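Local coordinates for protein gene activator AphA (Vibrio cholerae, PDB 1YG2) that activates virulence gene expression, probably by binding promoter DNA through a winged-helix domain of the PadR-like family, at residues P110-L115 and E174-A179. Numbering follows the deposited sequence.
Sequences PYRLQL and ELNAMA
Two long helices of the C-terminal part of AphA, 108-136 and 145-177, form a hairpin; near its open end the backbones of the two segments come closest at Arg112 and Leu175, whose CA atoms are 7.3 Å apart. The Arg112 side chain reaches across with CG anti to the backbone N (chi1 -169°), extended from CG to NE, and the last torsion (chi4 -60°) turns the guanidinium towards Asn176. There OD1 of Asn176 sits at the guanidinium edge and takes two weak, bent hydrogen bonds, one from Arg112 NE at 2.8 Å and one from Arg112 NH2 at 2.8 Å. Amide and guanidinium planes are 27° apart. Asn176 ND2 is modelled 2.9 Å from Arg112 NH2; both are donors, so this doubtful pair is no hydrogen bond. The polar link lies on the more exposed side of the helix pair, in a region related to the virulence activator alpha C-terminal family. Deeper in, Leu175 CD1 comes to 4.2 Å from CD2 of the Tyr111 ring, the two side chains crossing at about a right angle, while Leu175 CB passes 4.2 Å from Arg112 NE. Tyr111 also packs on Lys99 and Leu100 of helix 95-101 and on Phe83 of the second subunit; one turn on, Leu115 meets Trp164, Val171 and Leu172 of helix 145-177.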
loop_
_atom_site.group_PDB
_atom_site.type_symbol
_atom_site.label_atom_id
_atom_site.label_comp_id
_atom_site.label_asym_id
_atom_site.label_seq_id
_atom_site.Cartn_x
_atom_site.Cartn_y
_atom_site.Cartn_z
ATOM N N PRO A 110 -19.005 4.140 -13.725
ATOM C CA PRO A 110 -18.560 2.900 -13.082
ATOM C C PRO A 110 -17.552 3.147 -11.970
ATOM O O PRO A 110 -17.647 2.562 -10.896
ATOM C CB PRO A 110 -17.935 2.112 -14.235
ATOM C CG PRO A 110 -18.679 2.595 -15.420
ATOM C CD PRO A 110 -18.756 4.081 -15.175
ATOM N N TYR A 111 -16.585 4.015 -12.239
ATOM C CA TYR A 111 -15.554 4.315 -11.261
ATOM C C TYR A 111 -16.126 4.951 -10.000
ATOM O O TYR A 111 -15.861 4.494 -8.889
ATOM C CB TYR A 111 -14.499 5.248 -11.861
ATOM C CG TYR A 111 -13.323 5.460 -10.938
ATOM C CD1 TYR A 111 -12.563 4.379 -10.499
ATOM C CD2 TYR A 111 -12.994 6.730 -10.469
ATOM C CE1 TYR A 111 -11.507 4.553 -9.617
ATOM C CE2 TYR A 111 -11.938 6.916 -9.587
ATOM C CZ TYR A 111 -11.199 5.823 -9.165
ATOM O OH TYR A 111 -10.152 5.991 -8.292
ATOM N N ARG A 112 -16.907 6.008 -10.190
ATOM C CA ARG A 112 -17.522 6.734 -9.089
ATOM C C ARG A 112 -18.280 5.820 -8.138
ATOM O O ARG A 112 -18.257 6.021 -6.926
ATOM C CB ARG A 112 -18.472 7.794 -9.636
ATOM C CG ARG A 112 -18.966 8.764 -8.595
ATOM C CD ARG A 112 -19.704 9.934 -9.230
ATOM N NE ARG A 112 -19.881 11.023 -8.274
ATOM C CZ ARG A 112 -20.548 10.911 -7.128
ATOM N NH1 ARG A 112 -21.111 9.755 -6.795
ATOM N NH2 ARG A 112 -20.630 11.946 -6.304
ATOM N N LEU A 113 -18.945 4.814 -8.691
ATOM C CA LEU A 113 -19.715 3.881 -7.887
ATOM C C LEU A 113 -18.809 2.895 -7.164
ATOM O O LEU A 113 -19.064 2.527 -6.018
ATOM C CB LEU A 113 -20.708 3.128 -8.772
ATOM C CG LEU A 113 -21.683 4.018 -9.546
ATOM C CD1 LEU A 113 -22.539 3.148 -10.456
ATOM C CD2 LEU A 113 -22.554 4.816 -8.579
ATOM N N GLN A 114 -17.748 2.466 -7.835
ATOM C CA GLN A 114 -16.812 1.531 -7.229
ATOM C C GLN A 114 -16.029 2.227 -6.115
ATOM O O GLN A 114 -15.626 1.599 -5.138
ATOM C CB GLN A 114 -15.853 0.982 -8.288
ATOM C CG GLN A 114 -16.537 0.095 -9.329
ATOM C CD GLN A 114 -15.609 -0.329 -10.461
ATOM O OE1 GLN A 114 -14.543 -0.906 -10.232
ATOM N NE2 GLN A 114 -16.021 -0.050 -11.694
ATOM N N LEU A 115 -15.824 3.531 -6.265
ATOM C CA LEU A 115 -15.092 4.306 -5.272
ATOM C C LEU A 115 -15.984 4.537 -4.052
ATOM O O LEU A 115 -15.607 4.217 -2.923
ATOM C CB LEU A 115 -14.656 5.646 -5.874
ATOM C CG LEU A 115 -13.624 6.481 -5.112
ATOM C CD1 LEU A 115 -12.334 5.694 -4.944
ATOM C CD2 LEU A 115 -13.353 7.764 -5.873
ATOM N N GLU A 174 -14.716 16.076 -6.835
ATOM C CA GLU A 174 -14.279 16.521 -8.152
ATOM C C GLU A 174 -15.067 15.855 -9.268
ATOM O O GLU A 174 -15.358 16.474 -10.291
ATOM C CB GLU A 174 -12.793 16.220 -8.352
ATOM C CG GLU A 174 -11.859 16.989 -7.439
ATOM C CD GLU A 174 -11.957 18.489 -7.621
ATOM O OE1 GLU A 174 -11.928 18.960 -8.778
ATOM O OE2 GLU A 174 -12.060 19.197 -6.599
ATOM N N LEU A 175 -15.403 14.587 -9.072
ATOM C CA LEU A 175 -16.148 13.848 -10.080
ATOM C C LEU A 175 -17.550 14.422 -10.311
ATOM O O LEU A 175 -18.267 13.977 -11.211
ATOM C CB LEU A 175 -16.215 12.362 -9.698
ATOM C CG LEU A 175 -14.884 11.607 -9.865
ATOM C CD1 LEU A 175 -14.988 10.201 -9.307
ATOM C CD2 LEU A 175 -14.511 11.563 -11.338
ATOM N N ASN A 176 -17.929 15.418 -9.511
ATOM C CA ASN A 176 -19.233 16.067 -9.651
ATOM C C ASN A 176 -19.069 17.464 -10.232
ATOM O O ASN A 176 -19.700 17.814 -11.225
ATOM C CB ASN A 176 -19.950 16.177 -8.301
ATOM C CG ASN A 176 -20.161 14.835 -7.639
ATOM O OD1 ASN A 176 -20.293 13.812 -8.308
ATOM N ND2 ASN A 176 -20.209 14.834 -6.312
ATOM N N ALA A 177 -18.216 18.257 -9.598
ATOM C CA ALA A 177 -17.965 19.622 -10.037
ATOM C C ALA A 177 -17.447 19.710 -11.470
ATOM O O ALA A 177 -17.423 20.795 -12.052
ATOM C CB ALA A 177 -16.984 20.303 -9.086
ATOM N N MET A 178 -17.025 18.578 -12.033
ATOM C CA MET A 178 -16.515 18.552 -13.404
ATOM C C MET A 178 -17.660 18.310 -14.380
ATOM O O MET A 178 -17.699 18.888 -15.468
ATOM C CB MET A 178 -15.467 17.446 -13.585
ATOM C CG MET A 178 -16.048 16.026 -13.592
ATOM S SD MET A 178 -14.965 14.759 -14.324
ATOM C CE MET A 178 -15.406 14.915 -16.081
ATOM N N ALA A 179 -18.590 17.447 -13.983
ATOM C CA ALA A 179 -19.736 17.108 -14.815
ATOM C C ALA A 179 -20.890 18.067 -14.549
ATOM O O ALA A 179 -21.239 18.831 -15.474
ATOM C CB ALA A 179 -20.168 15.678 -14.537
ATOM O OXT ALA A 179 -21.418 18.047 -13.416
#